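Local coordinates for protein MATE family efflux transporter (Vibrio cholerae, PDB 6IDP) that probably exports drugs and other compounds across the bacterial inner membrane, with conformational changes that depend on protons, at residues Y150-L162 with I204-T217. Residues are numbered along the deposited sequence; the frame is centred on the assembly and turned at random.
With OLC ((2R)-2,3-dihydroxypropyl (9Z)-octadec-9-enoate), chain K.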
loop_
_atom_site.group_PDB
_atom_site.type_symbol
_atom_site.label_atom_id
_atom_site.label_comp_id
_atom_site.label_asym_id
_atom_site.label_seq_id
_atom_site.Cartn_x
_atom_site.Cartn_y
_atom_site.Cartn_z
ATOM N N TYR A 150 6.419 2.417 13.455
ATOM C CA TYR A 150 7.057 1.393 14.278
ATOM C C TYR A 150 7.235 0.106 13.481
ATOM O O TYR A 150 8.270 -0.556 13.578
ATOM C CB TYR A 150 6.246 1.109 15.544
ATOM C CG TYR A 150 6.493 2.073 16.682
ATOM C CD1 TYR A 150 7.721 2.114 17.329
ATOM C CD2 TYR A 150 5.490 2.926 17.125
ATOM C CE1 TYR A 150 7.948 2.991 18.379
ATOM C CE2 TYR A 150 5.705 3.801 18.172
ATOM C CZ TYR A 150 6.934 3.830 18.794
ATOM O OH TYR A 150 7.148 4.703 19.834
ATOM N N TYR A 151 6.215 -0.246 12.699
ATOM C CA TYR A 151 6.269 -1.423 11.837
ATOM C C TYR A 151 7.404 -1.304 10.828
ATOM O O TYR A 151 8.067 -2.289 10.505
ATOM C CB TYR A 151 4.942 -1.625 11.092
ATOM C CG TYR A 151 3.799 -2.126 11.943
ATOM C CD1 TYR A 151 4.012 -2.592 13.235
ATOM C CD2 TYR A 151 2.501 -2.143 11.446
ATOM C CE1 TYR A 151 2.958 -3.054 14.009
ATOM C CE2 TYR A 151 1.445 -2.601 12.212
ATOM C CZ TYR A 151 1.678 -3.056 13.489
ATOM O OH TYR A 151 0.625 -3.509 14.246
ATOM N N SER A 152 7.615 -0.090 10.329
ATOM C CA SER A 152 8.649 0.168 9.335
ATOM C C SER A 152 10.046 0.041 9.932
ATOM O O SER A 152 10.970 -0.404 9.258
ATOM C CB SER A 152 8.465 1.557 8.719
ATOM O OG SER A 152 7.214 1.648 8.060
ATOM N N VAL A 153 10.196 0.433 11.194
ATOM C CA VAL A 153 11.465 0.268 11.889
ATOM C C VAL A 153 11.758 -1.217 12.136
ATOM O O VAL A 153 12.891 -1.664 11.957
ATOM C CB VAL A 153 11.483 1.049 13.224
ATOM C CG1 VAL A 153 12.725 0.709 14.035
ATOM C CG2 VAL A 153 11.410 2.548 12.958
ATOM N N CYS A 154 10.738 -1.978 12.531
ATOM C CA CYS A 154 10.869 -3.429 12.692
ATOM C C CYS A 154 11.339 -4.091 11.407
ATOM O O CYS A 154 12.290 -4.873 11.405
ATOM C CB CYS A 154 9.536 -4.060 13.108
ATOM S SG CYS A 154 8.955 -3.634 14.759
ATOM N N ARG A 155 10.641 -3.775 10.321
ATOM C CA ARG A 155 10.940 -4.323 9.009
ATOM C C ARG A 155 12.336 -3.908 8.561
ATOM O O ARG A 155 13.093 -4.724 8.039
ATOM C CB ARG A 155 9.879 -3.876 7.994
ATOM C CG ARG A 155 8.524 -4.560 8.183
ATOM C CD ARG A 155 7.436 -3.954 7.298
ATOM N NE ARG A 155 7.938 -3.618 5.971
ATOM C CZ ARG A 155 7.886 -2.402 5.438
ATOM N NH1 ARG A 155 7.339 -1.403 6.115
ATOM N NH2 ARG A 155 8.375 -2.187 4.225
ATOM N N ALA A 156 12.680 -2.646 8.797
ATOM C CA ALA A 156 14.007 -2.136 8.468
ATOM C C ALA A 156 15.096 -2.935 9.181
ATOM O O ALA A 156 16.201 -3.092 8.666
ATOM C CB ALA A 156 14.116 -0.661 8.823
ATOM N N ASN A 157 14.774 -3.441 10.368
ATOM C CA ASN A 157 15.692 -4.280 11.127
ATOM C C ASN A 157 15.476 -5.770 10.863
ATOM O O ASN A 157 15.883 -6.613 11.661
ATOM C CB ASN A 157 15.555 -3.991 12.621
ATOM C CG ASN A 157 16.203 -2.679 13.021
ATOM O OD1 ASN A 157 17.338 -2.657 13.494
ATOM N ND2 ASN A 157 15.485 -1.578 12.827
ATOM N N GLY A 158 14.822 -6.084 9.748
ATOM C CA GLY A 158 14.670 -7.458 9.302
ATOM C C GLY A 158 13.635 -8.285 10.040
ATOM O O GLY A 158 13.735 -9.510 10.085
ATOM N N ASN A 159 12.636 -7.625 10.615
ATOM C CA ASN A 159 11.589 -8.332 11.339
ATOM C C ASN A 159 10.208 -8.004 10.786
ATOM O O ASN A 159 9.748 -6.867 10.884
ATOM C CB ASN A 159 11.658 -8.002 12.834
ATOM C CG ASN A 159 10.694 -8.837 13.669
ATOM O OD1 ASN A 159 9.497 -8.898 13.390
ATOM N ND2 ASN A 159 11.219 -9.485 14.698
ATOM N N THR A 160 9.553 -9.011 10.212
ATOM C CA THR A 160 8.189 -8.864 9.709
ATOM C C THR A 160 7.186 -9.636 10.570
ATOM O O THR A 160 5.985 -9.373 10.521
ATOM C CB THR A 160 8.065 -9.345 8.248
ATOM O OG1 THR A 160 8.541 -10.691 8.143
ATOM C CG2 THR A 160 8.874 -8.452 7.319
ATOM N N LEU A 161 7.685 -10.587 11.354
ATOM C CA LEU A 161 6.824 -11.427 12.180
ATOM C C LEU A 161 6.060 -10.600 13.211
ATOM O O LEU A 161 4.860 -10.790 13.402
ATOM C CB LEU A 161 7.644 -12.515 12.881
ATOM C CG LEU A 161 6.866 -13.538 13.715
ATOM C CD1 LEU A 161 5.821 -14.243 12.862
ATOM C CD2 LEU A 161 7.811 -14.549 14.347
ATOM N N LEU A 162 6.759 -9.678 13.866
ATOM C CA LEU A 162 6.141 -8.855 14.903
ATOM C C LEU A 162 5.097 -7.876 14.336
ATOM O O LEU A 162 3.984 -7.813 14.859
ATOM C CB LEU A 162 7.215 -8.101 15.698
ATOM C CG LEU A 162 6.746 -7.212 16.852
ATOM C CD1 LEU A 162 5.938 -8.013 17.861
ATOM C CD2 LEU A 162 7.943 -6.553 17.523
ATOM N N ILE A 204 0.423 0.007 19.575
ATOM C CA ILE A 204 1.541 0.887 19.889
ATOM C C ILE A 204 2.124 0.553 21.258
ATOM O O ILE A 204 3.343 0.487 21.427
ATOM C CB ILE A 204 1.119 2.370 19.854
ATOM C CG1 ILE A 204 0.886 2.817 18.411
ATOM C CG2 ILE A 204 2.179 3.252 20.501
ATOM C CD1 ILE A 204 0.487 4.267 18.279
ATOM N N ALA A 205 1.241 0.324 22.225
ATOM C CA ALA A 205 1.655 -0.014 23.581
ATOM C C ALA A 205 2.477 -1.303 23.621
ATOM O O ALA A 205 3.291 -1.496 24.520
ATOM C CB ALA A 205 0.440 -0.133 24.489
ATOM N N ILE A 206 2.260 -2.180 22.645
ATOM C CA ILE A 206 2.960 -3.460 22.602
ATOM C C ILE A 206 4.281 -3.383 21.832
ATOM O O ILE A 206 5.294 -3.922 22.278
ATOM C CB ILE A 206 2.074 -4.559 21.972
ATOM C CG1 ILE A 206 0.868 -4.845 22.867
ATOM C CG2 ILE A 206 2.873 -5.837 21.757
ATOM C CD1 ILE A 206 -0.087 -5.873 22.301
ATOM N N VAL A 207 4.276 -2.704 20.688
ATOM C CA VAL A 207 5.433 -2.729 19.796
ATOM C C VAL A 207 6.551 -1.775 20.233
ATOM O O VAL A 207 7.730 -2.062 20.024
ATOM C CB VAL A 207 5.023 -2.404 18.335
ATOM C CG1 VAL A 207 4.592 -0.949 18.183
ATOM C CG2 VAL A 207 6.155 -2.739 17.371
ATOM N N ALA A 208 6.182 -0.656 20.851
ATOM C CA ALA A 208 7.157 0.366 21.220
ATOM C C ALA A 208 8.175 -0.110 22.268
ATOM O O ALA A 208 9.368 0.148 22.115
ATOM C CB ALA A 208 6.444 1.628 21.705
ATOM N N PRO A 209 7.723 -0.797 23.337
ATOM C CA PRO A 209 8.753 -1.280 24.266
ATOM C C PRO A 209 9.617 -2.392 23.676
ATOM O O PRO A 209 10.775 -2.534 24.070
ATOM C CB PRO A 209 7.940 -1.796 25.460
ATOM C CG PRO A 209 6.577 -2.064 24.915
ATOM C CD PRO A 209 6.364 -1.028 23.861
ATOM N N LYS A 210 9.061 -3.170 22.755
ATOM C CA LYS A 210 9.825 -4.225 22.099
ATOM C C LYS A 210 10.900 -3.625 21.196
ATOM O O LYS A 210 12.034 -4.106 21.154
ATOM C CB LYS A 210 8.902 -5.143 21.300
ATOM C CG LYS A 210 8.186 -6.193 22.142
ATOM C CD LYS A 210 6.985 -6.765 21.403
ATOM C CE LYS A 210 6.542 -8.094 21.997
ATOM N NZ LYS A 210 6.345 -8.020 23.469
ATOM N N VAL A 211 10.537 -2.565 20.481
ATOM C CA VAL A 211 11.478 -1.867 19.615
ATOM C C VAL A 211 12.612 -1.250 20.439
ATOM O O VAL A 211 13.783 -1.322 20.057
ATOM C CB VAL A 211 10.760 -0.782 18.783
ATOM C CG1 VAL A 211 11.758 0.170 18.151
ATOM C CG2 VAL A 211 9.888 -1.429 17.715
ATOM N N ALA A 212 12.263 -0.672 21.582
ATOM C CA ALA A 212 13.252 -0.066 22.465
ATOM C C ALA A 212 14.166 -1.116 23.099
ATOM O O ALA A 212 15.374 -0.907 23.211
ATOM C CB ALA A 212 12.562 0.747 23.541
ATOM N N GLN A 213 13.583 -2.239 23.514
ATOM C CA GLN A 213 14.335 -3.327 24.138
ATOM C C GLN A 213 15.387 -3.887 23.181
ATOM O O GLN A 213 16.485 -4.263 23.596
ATOM C CB GLN A 213 13.382 -4.441 24.589
ATOM C CG GLN A 213 14.003 -5.492 25.502
ATOM C CD GLN A 213 14.762 -6.575 24.754
ATOM O OE1 GLN A 213 14.419 -6.923 23.624
ATOM N NE2 GLN A 213 15.803 -7.110 25.384
ATOM N N ARG A 214 15.042 -3.933 21.898
ATOM C CA ARG A 214 15.941 -4.441 20.872
ATOM C C ARG A 214 16.882 -3.351 20.377
ATOM O O ARG A 214 17.713 -3.593 19.499
ATOM C CB ARG A 214 15.142 -5.019 19.703
ATOM C CG ARG A 214 14.373 -6.280 20.049
ATOM C CD ARG A 214 13.568 -6.760 18.861
ATOM N NE ARG A 214 12.916 -8.039 19.111
ATOM C CZ ARG A 214 11.619 -8.180 19.361
ATOM N NH1 ARG A 214 10.828 -7.118 19.388
ATOM N NH2 ARG A 214 11.112 -9.385 19.578
ATOM N N GLN A 215 16.735 -2.157 20.950
ATOM C CA GLN A 215 17.576 -1.003 20.630
ATOM C C GLN A 215 17.511 -0.646 19.150
ATOM O O GLN A 215 18.530 -0.384 18.514
ATOM C CB GLN A 215 19.027 -1.260 21.061
ATOM C CG GLN A 215 19.210 -1.274 22.572
ATOM C CD GLN A 215 20.596 -1.717 22.999
ATOM O OE1 GLN A 215 21.558 -1.617 22.237
ATOM N NE2 GLN A 215 20.703 -2.218 24.223
ATOM N N TRP A 216 16.296 -0.632 18.613
ATOM C CA TRP A 216 16.075 -0.257 17.222
ATOM C C TRP A 216 15.765 1.230 17.102
ATOM O O TRP A 216 15.683 1.776 16.002
ATOM C CB TRP A 216 14.949 -1.096 16.619
ATOM C CG TRP A 216 15.332 -2.528 16.423
ATOM C CD1 TRP A 216 16.587 -3.060 16.515
ATOM C CD2 TRP A 216 14.457 -3.617 16.101
ATOM N NE1 TRP A 216 16.545 -4.410 16.267
ATOM C CE2 TRP A 216 15.251 -4.777 16.011
ATOM C CE3 TRP A 216 13.081 -3.721 15.882
ATOM C CZ2 TRP A 216 14.713 -6.026 15.707
ATOM C CZ3 TRP A 216 12.550 -4.962 15.582
ATOM C CH2 TRP A 216 13.364 -6.097 15.496
ATOM N N THR A 217 15.591 1.876 18.250
ATOM C CA THR A 217 15.418 3.321 18.309
ATOM C C THR A 217 16.320 3.913 19.384
ATOM O O THR A 217 16.538 3.299 20.431
ATOM C CB THR A 217 13.960 3.725 18.611
ATOM O OG1 THR A 217 13.504 3.028 19.776
ATOM C CG2 THR A 217 13.053 3.399 17.435
HETATM C C18 OLC K . -2.307 -3.716 26.405
HETATM C C17 OLC K . -1.100 -2.844 26.677
HETATM C C16 OLC K . 0.055 -3.697 27.155
HETATM C C12 OLC K . 4.879 -3.667 28.279
HETATM C C15 OLC K . 1.272 -2.827 27.380
HETATM C C13 OLC K . 3.659 -2.807 28.021
HETATM C C14 OLC K . 2.466 -3.691 27.729
HETATM O O HOH W 1 16.527 1.312 13.661
#
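Y150 enters a hole formed by I204, V207, A208 and V211 as a knob, its CB 3.7 Å from V207 CG1 and the CA of A208 over one ring face. One turn on, V153 CG1 slides past W216, 3.9 Å from its CB, while C154 SG touches V211 CG2 (3.8 Å) and, in the ring plane, the edge of the indole six-membered ring. N157 stacks its amide on W216 with the planes 15° apart and its CB over the indole face; R214 CB lies over the opposite face, toward its rim. The amide is held flat by a nearly straight bond from ND2 to V153 O (2.7 Å, 173°), and a water joins ND2 to W216 O. G158 closes the helix in a Schellman motif. N159 lays CB 3.7 Å from W216 CH2, while its OD1 caps the next helix at L162 N. L162, with CG anti to the backbone N, extends its methyls to K210 CD and R214 NH1. The end of helix 124-156 and the turn into 161-184 pack against the last turns of helix 189-213 and the residues after it; N157 also touches I79 of helix 54-80, and T160 OG1 hydrogen-bonds to M17 O of helix 5-39.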